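Local coordinates for protein NAD-dependent aldehyde dehydrogenase (Burkholderia multivorans, PDB 5UJU) that probably oxidises aldehydes to carboxylic acids with NAD as the electron acceptor, at residues A[11-16]-A[120-125]; A[180-185]-A[198-203]; A[226-231]-A[551-556]; A[290-295]-A[311-316]. All coordinates share one frame; numbering follows the deposited sequence.

Contact 1 of 4, residues A[11-16]-A[120-125]; sequences HALFTK and IGVSLE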
# COMPACT_ATOMS: atom_id res chain seq x y z
N HIS A 11 -1.00 -23.44 -14.08
CA HIS A 11 0.20 -24.21 -13.79
C HIS A 11 -0.16 -25.49 -13.05
O HIS A 11 -1.08 -25.51 -12.23
CB HIS A 11 1.20 -23.38 -12.98
CG HIS A 11 2.57 -23.95 -13.00
ND1 HIS A 11 2.95 -25.01 -12.20
CD2 HIS A 11 3.65 -23.67 -13.78
CE1 HIS A 11 4.20 -25.33 -12.46
NE2 HIS A 11 4.65 -24.53 -13.41
N ALA A 12 0.59 -26.56 -13.34
CA ALA A 12 0.29 -27.85 -12.71
C ALA A 12 0.39 -27.77 -11.18
O ALA A 12 -0.39 -28.40 -10.46
CB ALA A 12 1.22 -28.94 -13.26
N LEU A 13 1.34 -26.99 -10.67
CA LEU A 13 1.49 -26.87 -9.22
C LEU A 13 0.33 -26.09 -8.60
O LEU A 13 0.03 -26.29 -7.42
CB LEU A 13 2.83 -26.23 -8.86
CG LEU A 13 4.05 -27.08 -9.20
CD1 LEU A 13 5.34 -26.37 -8.84
CD2 LEU A 13 3.95 -28.42 -8.48
N PHE A 14 -0.30 -25.20 -9.36
CA PHE A 14 -1.51 -24.54 -8.88
C PHE A 14 -2.63 -25.56 -8.69
O PHE A 14 -3.26 -25.63 -7.63
CB PHE A 14 -1.93 -23.43 -9.85
CG PHE A 14 -3.11 -22.62 -9.36
CD1 PHE A 14 -2.91 -21.43 -8.68
CD2 PHE A 14 -4.41 -23.04 -9.59
CE1 PHE A 14 -3.98 -20.69 -8.22
CE2 PHE A 14 -5.49 -22.30 -9.14
CZ PHE A 14 -5.27 -21.12 -8.46
N THR A 15 -2.90 -26.35 -9.73
CA THR A 15 -3.93 -27.38 -9.62
C THR A 15 -3.62 -28.36 -8.51
O THR A 15 -4.53 -28.84 -7.82
CB THR A 15 -4.07 -28.12 -10.96
OG1 THR A 15 -4.47 -27.19 -11.97
CG2 THR A 15 -5.08 -29.25 -10.88
N LYS A 16 -2.34 -28.67 -8.31
CA LYS A 16 -1.96 -29.65 -7.28
C LYS A 16 -2.34 -29.17 -5.88
O LYS A 16 -2.79 -29.96 -5.04
CB LYS A 16 -0.46 -29.93 -7.37
CG LYS A 16 0.11 -30.76 -6.24
CD LYS A 16 1.61 -31.00 -6.40
CE LYS A 16 2.15 -31.93 -5.32
NZ LYS A 16 3.63 -32.14 -5.40
N ILE A 120 1.78 -18.68 -7.60
CA ILE A 120 1.09 -19.29 -6.47
C ILE A 120 1.43 -20.78 -6.37
O ILE A 120 1.75 -21.29 -5.29
CB ILE A 120 -0.44 -19.07 -6.59
CG1 ILE A 120 -0.80 -17.57 -6.71
CG2 ILE A 120 -1.18 -19.73 -5.42
CD1 ILE A 120 -0.43 -16.73 -5.54
N GLY A 121 1.38 -21.49 -7.50
CA GLY A 121 1.65 -22.91 -7.46
C GLY A 121 3.05 -23.22 -6.97
O GLY A 121 3.25 -24.08 -6.10
N VAL A 122 4.05 -22.52 -7.52
CA VAL A 122 5.42 -22.73 -7.07
C VAL A 122 5.55 -22.39 -5.58
O VAL A 122 6.21 -23.11 -4.82
CB VAL A 122 6.39 -21.91 -7.94
CG1 VAL A 122 7.75 -21.74 -7.26
CG2 VAL A 122 6.56 -22.55 -9.33
N SER A 123 4.93 -21.30 -5.15
CA SER A 123 4.99 -20.94 -3.73
C SER A 123 4.40 -22.05 -2.86
O SER A 123 4.98 -22.42 -1.83
CB SER A 123 4.28 -19.62 -3.48
OG SER A 123 5.03 -18.55 -4.04
N LEU A 124 3.24 -22.59 -3.25
CA LEU A 124 2.60 -23.61 -2.42
C LEU A 124 3.41 -24.89 -2.40
O LEU A 124 3.44 -25.59 -1.37
CB LEU A 124 1.18 -23.88 -2.91
CG LEU A 124 0.27 -22.65 -2.88
CD1 LEU A 124 -1.08 -22.91 -3.59
CD2 LEU A 124 0.07 -22.17 -1.46
N GLU A 125 4.06 -25.22 -3.51
CA GLU A 125 4.91 -26.41 -3.54
C GLU A 125 6.14 -26.22 -2.67
O GLU A 125 6.55 -27.16 -1.96
CB GLU A 125 5.30 -26.73 -4.99
CG GLU A 125 6.31 -27.86 -5.13
CD GLU A 125 5.79 -29.23 -4.71
OE1 GLU A 125 4.55 -29.43 -4.65
OE2 GLU A 125 6.63 -30.11 -4.45

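Contact 2 of 4, residues A[180-185]-A[198-203]; sequences ADAHWE and KRYTIV. With EDO (1,2-ethanediol), chain I.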
# COMPACT_ATOMS: atom_id res chain seq x y z
N ALA A 180 -8.40 -11.45 -16.90
CA ALA A 180 -7.38 -11.47 -17.94
C ALA A 180 -7.75 -10.55 -19.09
O ALA A 180 -6.87 -9.99 -19.76
CB ALA A 180 -7.17 -12.90 -18.46
N ASP A 181 -9.04 -10.41 -19.35
CA ASP A 181 -9.51 -9.52 -20.41
C ASP A 181 -10.96 -9.15 -20.12
O ASP A 181 -11.61 -9.73 -19.24
CB ASP A 181 -9.37 -10.19 -21.78
CG ASP A 181 -9.83 -11.62 -21.77
OD1 ASP A 181 -11.05 -11.85 -21.65
OD2 ASP A 181 -8.97 -12.52 -21.85
N ALA A 182 -11.46 -8.19 -20.88
CA ALA A 182 -12.83 -7.74 -20.74
C ALA A 182 -13.32 -7.22 -22.08
O ALA A 182 -12.55 -6.62 -22.84
CB ALA A 182 -12.96 -6.65 -19.66
N HIS A 183 -14.60 -7.47 -22.38
CA HIS A 183 -15.25 -6.87 -23.53
C HIS A 183 -15.95 -5.59 -23.06
O HIS A 183 -16.93 -5.65 -22.31
CB HIS A 183 -16.25 -7.82 -24.17
CG HIS A 183 -16.91 -7.26 -25.39
ND1 HIS A 183 -16.34 -7.32 -26.64
CD2 HIS A 183 -18.09 -6.61 -25.54
CE1 HIS A 183 -17.14 -6.74 -27.52
NE2 HIS A 183 -18.21 -6.30 -26.88
N TRP A 184 -15.46 -4.46 -23.54
CA TRP A 184 -15.94 -3.14 -23.14
C TRP A 184 -16.77 -2.60 -24.29
O TRP A 184 -16.22 -2.29 -25.36
CB TRP A 184 -14.77 -2.23 -22.81
CG TRP A 184 -15.13 -0.90 -22.25
CD1 TRP A 184 -15.25 -0.58 -20.93
CD2 TRP A 184 -15.39 0.31 -22.98
NE1 TRP A 184 -15.58 0.74 -20.78
CE2 TRP A 184 -15.68 1.32 -22.02
CE3 TRP A 184 -15.42 0.64 -24.33
CZ2 TRP A 184 -15.99 2.63 -22.38
CZ3 TRP A 184 -15.74 1.95 -24.69
CH2 TRP A 184 -16.01 2.93 -23.72
N GLU A 185 -18.08 -2.48 -24.09
CA GLU A 185 -18.98 -2.04 -25.15
C GLU A 185 -19.88 -0.94 -24.62
O GLU A 185 -20.66 -1.17 -23.69
CB GLU A 185 -19.81 -3.19 -25.72
CG GLU A 185 -20.71 -2.74 -26.86
CD GLU A 185 -21.29 -3.90 -27.67
OE1 GLU A 185 -20.63 -4.95 -27.78
OE2 GLU A 185 -22.41 -3.74 -28.19
N LYS A 198 -10.32 -5.17 -23.78
CA LYS A 198 -9.31 -4.81 -22.82
C LYS A 198 -8.52 -6.06 -22.45
O LYS A 198 -9.09 -7.15 -22.36
CB LYS A 198 -9.93 -4.19 -21.55
CG LYS A 198 -10.98 -3.11 -21.80
CD LYS A 198 -10.38 -1.91 -22.52
CE LYS A 198 -11.40 -0.79 -22.73
NZ LYS A 198 -11.73 -0.06 -21.47
N ARG A 199 -7.23 -5.90 -22.24
CA ARG A 199 -6.38 -6.98 -21.78
C ARG A 199 -5.60 -6.48 -20.58
O ARG A 199 -5.13 -5.34 -20.58
CB ARG A 199 -5.44 -7.45 -22.93
CG ARG A 199 -4.29 -8.38 -22.55
CD ARG A 199 -3.49 -8.74 -23.81
NE ARG A 199 -2.19 -9.35 -23.54
CZ ARG A 199 -1.29 -9.62 -24.49
NH1 ARG A 199 -1.55 -9.35 -25.76
NH2 ARG A 199 -0.13 -10.18 -24.16
N TYR A 200 -5.49 -7.30 -19.54
CA TYR A 200 -4.83 -6.90 -18.31
C TYR A 200 -3.71 -7.88 -18.01
O TYR A 200 -3.96 -9.08 -17.84
CB TYR A 200 -5.83 -6.82 -17.14
CG TYR A 200 -7.02 -5.93 -17.45
CD1 TYR A 200 -6.95 -4.56 -17.28
CD2 TYR A 200 -8.21 -6.47 -17.94
CE1 TYR A 200 -8.03 -3.74 -17.57
CE2 TYR A 200 -9.30 -5.66 -18.24
CZ TYR A 200 -9.20 -4.30 -18.05
OH TYR A 200 -10.27 -3.48 -18.33
N THR A 201 -2.50 -7.37 -17.91
CA THR A 201 -1.32 -8.16 -17.62
C THR A 201 -0.85 -7.82 -16.22
O THR A 201 -0.66 -6.64 -15.90
CB THR A 201 -0.21 -7.88 -18.64
OG1 THR A 201 -0.71 -8.12 -19.97
CG2 THR A 201 1.01 -8.75 -18.39
N ILE A 202 -0.70 -8.83 -15.37
CA ILE A 202 -0.17 -8.63 -14.02
C ILE A 202 1.34 -8.56 -14.10
O ILE A 202 1.99 -9.51 -14.55
CB ILE A 202 -0.61 -9.76 -13.08
CG1 ILE A 202 -2.12 -9.95 -13.10
CG2 ILE A 202 -0.13 -9.48 -11.66
CD1 ILE A 202 -2.86 -8.79 -12.63
N VAL A 203 1.92 -7.46 -13.64
CA VAL A 203 3.35 -7.22 -13.72
C VAL A 203 3.92 -7.12 -12.31
O VAL A 203 3.47 -6.29 -11.51
CB VAL A 203 3.65 -5.94 -14.52
CG1 VAL A 203 5.15 -5.70 -14.61
CG2 VAL A 203 3.05 -6.06 -15.94
C1 EDO I . -12.55 4.43 -23.65
O1 EDO I . -11.87 5.18 -22.64
C2 EDO I . -12.50 2.94 -23.31
O2 EDO I . -11.19 2.56 -22.88

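Contact 3 of 4, residues A[226-231]-A[551-556]; sequences FADLAT and ANRFRV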
# COMPACT_ATOMS: atom_id res chain seq x y z
N PHE A 226 7.45 -14.88 0.66
CA PHE A 226 6.41 -15.54 -0.10
C PHE A 226 5.37 -14.56 -0.64
O PHE A 226 4.77 -14.84 -1.69
CB PHE A 226 5.78 -16.64 0.75
CG PHE A 226 6.67 -17.83 0.88
CD1 PHE A 226 6.73 -18.78 -0.13
CD2 PHE A 226 7.54 -17.95 1.96
CE1 PHE A 226 7.59 -19.86 -0.05
CE2 PHE A 226 8.41 -19.03 2.05
CZ PHE A 226 8.43 -19.99 1.03
N ALA A 227 5.14 -13.42 0.02
CA ALA A 227 4.37 -12.36 -0.64
C ALA A 227 5.07 -11.89 -1.92
O ALA A 227 4.41 -11.59 -2.92
CB ALA A 227 4.17 -11.19 0.32
N ASP A 228 6.40 -11.77 -1.87
CA ASP A 228 7.17 -11.40 -3.04
C ASP A 228 7.01 -12.44 -4.14
O ASP A 228 6.66 -12.11 -5.28
CB ASP A 228 8.65 -11.24 -2.68
CG ASP A 228 8.99 -9.89 -2.03
OD1 ASP A 228 8.15 -8.98 -2.02
OD2 ASP A 228 10.14 -9.76 -1.52
N LEU A 229 7.23 -13.72 -3.81
CA LEU A 229 7.20 -14.79 -4.81
C LEU A 229 5.81 -14.96 -5.39
O LEU A 229 5.65 -15.10 -6.61
CB LEU A 229 7.68 -16.10 -4.20
CG LEU A 229 9.18 -16.28 -4.00
CD1 LEU A 229 9.43 -17.60 -3.27
CD2 LEU A 229 9.89 -16.24 -5.37
N ALA A 230 4.78 -14.94 -4.54
CA ALA A 230 3.40 -15.14 -4.97
C ALA A 230 2.91 -14.01 -5.87
O ALA A 230 1.86 -14.15 -6.50
CB ALA A 230 2.47 -15.26 -3.75
N THR A 231 3.59 -12.87 -5.89
CA THR A 231 3.22 -11.81 -6.81
C THR A 231 4.24 -11.67 -7.94
O THR A 231 4.30 -10.63 -8.60
CB THR A 231 3.04 -10.48 -6.06
OG1 THR A 231 4.22 -10.20 -5.30
CG2 THR A 231 1.82 -10.58 -5.10
N ALA A 551 -1.09 -5.93 -1.85
CA ALA A 551 -1.75 -5.36 -3.03
C ALA A 551 -0.84 -4.46 -3.85
O ALA A 551 -1.14 -4.20 -5.02
CB ALA A 551 -3.00 -4.58 -2.64
N ASN A 552 0.24 -3.96 -3.27
CA ASN A 552 1.16 -3.08 -3.99
C ASN A 552 2.36 -3.82 -4.57
O ASN A 552 3.22 -3.18 -5.17
CB ASN A 552 1.67 -1.97 -3.06
CG ASN A 552 1.76 -0.64 -3.76
OD1 ASN A 552 1.32 -0.48 -4.90
ND2 ASN A 552 2.34 0.34 -3.08
N ARG A 553 2.47 -5.14 -4.37
CA ARG A 553 3.66 -5.86 -4.84
C ARG A 553 3.58 -6.27 -6.30
O ARG A 553 4.58 -6.78 -6.84
CB ARG A 553 3.91 -7.09 -3.96
CG ARG A 553 4.01 -6.76 -2.44
CD ARG A 553 4.39 -8.00 -1.62
NE ARG A 553 4.37 -7.72 -0.19
CZ ARG A 553 5.44 -7.62 0.59
NH1 ARG A 553 6.67 -7.80 0.10
NH2 ARG A 553 5.28 -7.35 1.89
N PHE A 554 2.44 -6.08 -6.94
CA PHE A 554 2.28 -6.27 -8.38
C PHE A 554 1.56 -5.04 -8.90
O PHE A 554 0.95 -4.28 -8.13
CB PHE A 554 1.46 -7.53 -8.72
CG PHE A 554 0.04 -7.46 -8.23
CD1 PHE A 554 -0.98 -7.01 -9.06
CD2 PHE A 554 -0.27 -7.77 -6.91
CE1 PHE A 554 -2.29 -6.90 -8.60
CE2 PHE A 554 -1.57 -7.66 -6.44
CZ PHE A 554 -2.58 -7.23 -7.28
N ARG A 555 1.64 -4.83 -10.21
CA ARG A 555 0.88 -3.80 -10.89
C ARG A 555 0.14 -4.45 -12.06
O ARG A 555 0.36 -5.62 -12.38
CB ARG A 555 1.77 -2.64 -11.35
CG ARG A 555 2.60 -1.95 -10.25
CD ARG A 555 1.79 -0.96 -9.39
NE ARG A 555 0.86 -1.66 -8.50
CZ ARG A 555 -0.32 -1.19 -8.12
NH1 ARG A 555 -0.73 -0.00 -8.55
NH2 ARG A 555 -1.11 -1.92 -7.33
N VAL A 556 -0.77 -3.69 -12.67
CA VAL A 556 -1.56 -4.15 -13.81
C VAL A 556 -1.29 -3.21 -14.98
O VAL A 556 -1.53 -2.00 -14.88
CB VAL A 556 -3.06 -4.21 -13.49
CG1 VAL A 556 -3.84 -4.80 -14.65
CG2 VAL A 556 -3.30 -5.02 -12.22

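Contact 4 of 4, residues A[290-295]-A[311-316]; sequences IKLIDF and QAQVYT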
# COMPACT_ATOMS: atom_id res chain seq x y z
N ILE A 290 16.13 -2.69 -6.55
CA ILE A 290 15.42 -3.21 -5.39
C ILE A 290 14.11 -2.42 -5.27
O ILE A 290 14.12 -1.22 -4.98
CB ILE A 290 16.27 -3.10 -4.12
CG1 ILE A 290 17.55 -3.92 -4.30
CG2 ILE A 290 15.48 -3.55 -2.87
CD1 ILE A 290 17.29 -5.42 -4.49
N LYS A 291 12.99 -3.09 -5.53
CA LYS A 291 11.69 -2.43 -5.57
C LYS A 291 10.83 -2.71 -4.35
O LYS A 291 9.86 -1.99 -4.12
CB LYS A 291 10.90 -2.87 -6.82
CG LYS A 291 11.60 -2.54 -8.13
CD LYS A 291 11.73 -1.04 -8.26
CE LYS A 291 12.15 -0.69 -9.67
NZ LYS A 291 12.49 0.75 -9.74
N LEU A 292 11.15 -3.76 -3.60
CA LEU A 292 10.43 -4.14 -2.40
C LEU A 292 11.45 -4.47 -1.32
O LEU A 292 12.49 -5.07 -1.62
CB LEU A 292 9.51 -5.35 -2.65
CG LEU A 292 8.55 -5.32 -3.86
CD1 LEU A 292 7.81 -6.61 -4.05
CD2 LEU A 292 7.55 -4.22 -3.70
N ILE A 293 11.18 -4.08 -0.08
CA ILE A 293 12.04 -4.43 1.05
C ILE A 293 11.15 -4.86 2.21
O ILE A 293 10.23 -4.12 2.58
CB ILE A 293 12.94 -3.26 1.49
CG1 ILE A 293 13.83 -2.77 0.35
CG2 ILE A 293 13.77 -3.65 2.76
CD1 ILE A 293 14.66 -1.53 0.69
N ASP A 294 11.41 -6.05 2.76
CA ASP A 294 10.76 -6.52 3.99
C ASP A 294 11.82 -6.66 5.08
O ASP A 294 12.77 -7.43 4.92
CB ASP A 294 10.03 -7.85 3.77
CG ASP A 294 8.75 -7.69 2.94
OD1 ASP A 294 7.65 -7.55 3.52
OD2 ASP A 294 8.85 -7.65 1.70
N PHE A 295 11.64 -5.94 6.18
CA PHE A 295 12.66 -5.82 7.21
C PHE A 295 12.09 -6.12 8.59
O PHE A 295 11.01 -5.63 8.94
CB PHE A 295 13.27 -4.41 7.19
CG PHE A 295 14.08 -4.06 8.42
CD1 PHE A 295 13.47 -3.48 9.53
CD2 PHE A 295 15.44 -4.30 8.47
CE1 PHE A 295 14.21 -3.14 10.66
CE2 PHE A 295 16.19 -3.96 9.59
CZ PHE A 295 15.58 -3.37 10.68
N GLN A 311 12.95 4.41 -3.54
CA GLN A 311 12.60 3.70 -4.77
C GLN A 311 11.86 2.39 -4.50
O GLN A 311 11.38 1.76 -5.44
CB GLN A 311 13.86 3.43 -5.60
CG GLN A 311 14.56 2.12 -5.26
CD GLN A 311 15.24 2.09 -3.90
OE1 GLN A 311 15.40 3.12 -3.23
NE2 GLN A 311 15.59 0.90 -3.46
N ALA A 312 11.73 1.98 -3.24
CA ALA A 312 11.13 0.70 -2.92
C ALA A 312 9.90 0.90 -2.05
O ALA A 312 9.73 1.93 -1.40
CB ALA A 312 12.13 -0.20 -2.18
N GLN A 313 9.03 -0.11 -2.07
CA GLN A 313 7.99 -0.27 -1.05
C GLN A 313 8.61 -0.99 0.14
O GLN A 313 9.14 -2.10 -0.02
CB GLN A 313 6.84 -1.11 -1.58
CG GLN A 313 6.12 -0.51 -2.70
CD GLN A 313 5.43 -1.60 -3.47
OE1 GLN A 313 4.99 -2.59 -2.89
NE2 GLN A 313 5.39 -1.46 -4.77
N VAL A 314 8.57 -0.36 1.31
CA VAL A 314 9.27 -0.84 2.49
C VAL A 314 8.25 -1.30 3.54
O VAL A 314 7.36 -0.53 3.92
CB VAL A 314 10.20 0.24 3.06
CG1 VAL A 314 10.99 -0.30 4.24
CG2 VAL A 314 11.15 0.71 1.98
N TYR A 315 8.39 -2.54 3.99
CA TYR A 315 7.57 -3.13 5.04
C TYR A 315 8.46 -3.44 6.22
O TYR A 315 9.46 -4.14 6.06
CB TYR A 315 6.87 -4.39 4.55
CG TYR A 315 6.15 -4.18 3.23
CD1 TYR A 315 4.82 -3.78 3.21
CD2 TYR A 315 6.80 -4.37 2.02
CE1 TYR A 315 4.14 -3.58 2.03
CE2 TYR A 315 6.14 -4.17 0.81
CZ TYR A 315 4.81 -3.77 0.83
OH TYR A 315 4.12 -3.57 -0.34
N THR A 316 8.11 -2.92 7.40
CA THR A 316 9.02 -3.00 8.53
C THR A 316 8.32 -3.57 9.75
O THR A 316 7.12 -3.33 9.95
CB THR A 316 9.61 -1.63 8.91
OG1 THR A 316 8.54 -0.71 9.20
CG2 THR A 316 10.49 -1.06 7.79
O HOH W 1 11.13 2.32 -7.88

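Contact 1 of 4, residues A[11-16]-A[120-125]
The ring of Phe14 turns an edge to the helix 120-125, with Ile120 CB near the ring plane at 4.0 Å from Phe14 CD1; Gly121 N also lies at that edge, and Trp172 of helix 158-175 meets the ring edge to face. This is helix-on-helix packing at the N-terminus: the short helix 12-16 lies on the long helix 97-132, the two local axes 7.3 Å apart and crossing at 58°. Gly121 suits such closeness because it has no side chain, and the backbones come within 3.6 Å at Gly121 CA and Phe14 N. Beside it Leu13, an apolar branched side chain, lays CB against Gly121 O, while its CD1 touches Val122 CG2 and Glu125 CB. His11 is the N-cap of the short helix, ND1 accepting from Leu13 N almost in the ring plane at 3.0 Å. At the outer margin the extended chain of Lys16 reaches Glu125, a buried carboxylate that also takes a hydrogen bond from His17 and a salt bridge from Arg129, partners that should help stabilise its negative charge. Lys16 NZ meets Glu125 OE1 at 3.0 Å, on the syn side and 30° out of the carboxylate plane.

Contact 2 of 4, residues A[180-185]-A[198-203]
An antiparallel beta hairpin, strands 181-188 and 191-211, carries this contact at the subunit interface of the dimer. Asp181 and Arg199 form a non-hydrogen-bonded pair, and Ala182 and Lys198 the hydrogen-bonded pair beside it, where Lys198 N gives to Ala182 O at 2.8 Å and Ala182 N gives back to Lys198 O at 3.0 Å. One step further Tyr200 N donates to Ala180 O in a nearly straight bond, 173° at the hydrogen. On the face bearing Ala182 and Lys198, the small methyl of Ala182 fits at the edge of the Tyr200 ring, its CB 4.0 Å from Tyr200 CE2. Lys198 is bent at chi2 and again at chi4, and these two bends bring its ammonium over a face of Trp184: NZ stands 3.7 Å from the centroid of the five-membered ring, a cation-pi contact only 18° off the normal. A 1,2-ethanediol, probably from the crystallisation liquor, covers the six-membered part of the indole on that same face, with its C2 3.5 Å from Trp184 CH2, and accepts a hydrogen bond from Lys198 NZ through O2. Asp530 of the second subunit forms a salt bridge with Lys198, whose NZ also bonds to Ser529 there; Tyr200 OH bonds to Ser529 O of that subunit. The indole's electron cloud and the neighbouring carboxylate would both be expected to favour the protonated lysine, whose charge probably helps hold the hairpin to the other subunit.

Contact 3 of 4, residues A[226-231]-A[551-556]
Arg553 drives its aliphatic chain against Ala227 and Asp228, near the end of helix 217-230, and carries most of the tight packing. With CG anti to the carbonyl carbon (chi1 -55°) and the chain extended as far as NE, its guanidinium is laid over Ala227, whose CB touches Arg553 NE at 3.5 Å from one face, toward the rim. A methyl suits this place, being small enough for the flat group to lie close. Thr231 OG1 adds to the tight part, 3.4 Å from Arg553 CB. At the guanidinium edge NH1 reaches Asp228 OD1 at 2.8 Å, a salt bridge of modest directionality: the angle at the hydrogen is 137°, the two planes stand 59° apart, and NH1 comes from above the carboxylate plane. Arg553 also bonds through NE to Phe549 O, so the buried cation has more than one partner. Here the C-terminal end of helix 217-230 docks on the run-in to strand 554-562, which pairs antiparallel with strand 191-211 in the mixed sheet. The looser part is at Phe554, where Thr231 CG2 makes merely a 3.9 Å touch on CD2. Even this side is buried rather than open to solvent, Ala171 and Leu175 of helix 158-175 packing against Thr231 and Phe554 respectively.

Contact 4 of 4, residues A[290-295]-A[311-316]
Backbone hydrogen bonds join Lys291 to Phe295 with Gln313 to Tyr315 in parallel register. Gln313 N gives to Lys291 O, Ile293 N to Gln313 O, Tyr315 N to Ile293 O, and Phe295 N to Tyr315 O; the last three are each 2.8 Å. Short CA-H...O contacts fill in between, such as Val314 CA to Ile293 O at 3.4 Å. A side-chain bond extends the set: Gln311, with its chain bent at chi2 (-69°), turns its amide back so that NE2 donates to Ile290 O at 3.0 Å, and it also reaches Ala285 O. These are the two strands of a beta-alpha-beta unit, joined through helix 299-308, in the nucleotide-binding type of alpha/beta sheet known from aldehyde dehydrogenases. Apolar contacts lie on the face bearing Ile293 and Val314, where Ile293 CG1 packs on Ala312 CB at 4.0 Å and beta-branched residues suit the strand. On the other face, Leu292 and Gln313 run side by side, and so do Asp294 and Tyr315, pointing the same way with carboxylate and ring planes 10° apart and Asp294 OD1 3.4 Å from Tyr315 CB. Tyr315 OH donates to Gln313 OE1 at 2.9 Å, in the carbonyl plane and on a lone pair, which probably helps orient the amide, whose NE2 bonds to Asn552 O. Asp294 forms a salt bridge with Arg553, which would be expected to offset its charge. A water accepts from Lys291 NZ at 2.8 Å, and the same NZ bonds to Pro288 O.

In the fold
Contact 3 is the hub of the four. It touches contact 4, centres 12 Å apart, through the salt bridge and the amide bond that run from 551-556 to the strand pair, so one arginine ties helix 217-230 to contact 4. It also meets contact 2, where Val203 O and Arg555 N are 2.7 Å apart, a probable hydrogen bond between neighbouring strands of the same sheet. Contact 1 reaches it by packing alone, Ile120 CD1 against Ala230 O at 3.6 Å. Contacts 2 and 3 both touch the second subunit. Near contact 4, a bound imidazole, probably from the crystallisation liquor though such molecules often mark pockets, lies about 4 Å from the Phe295 side chain.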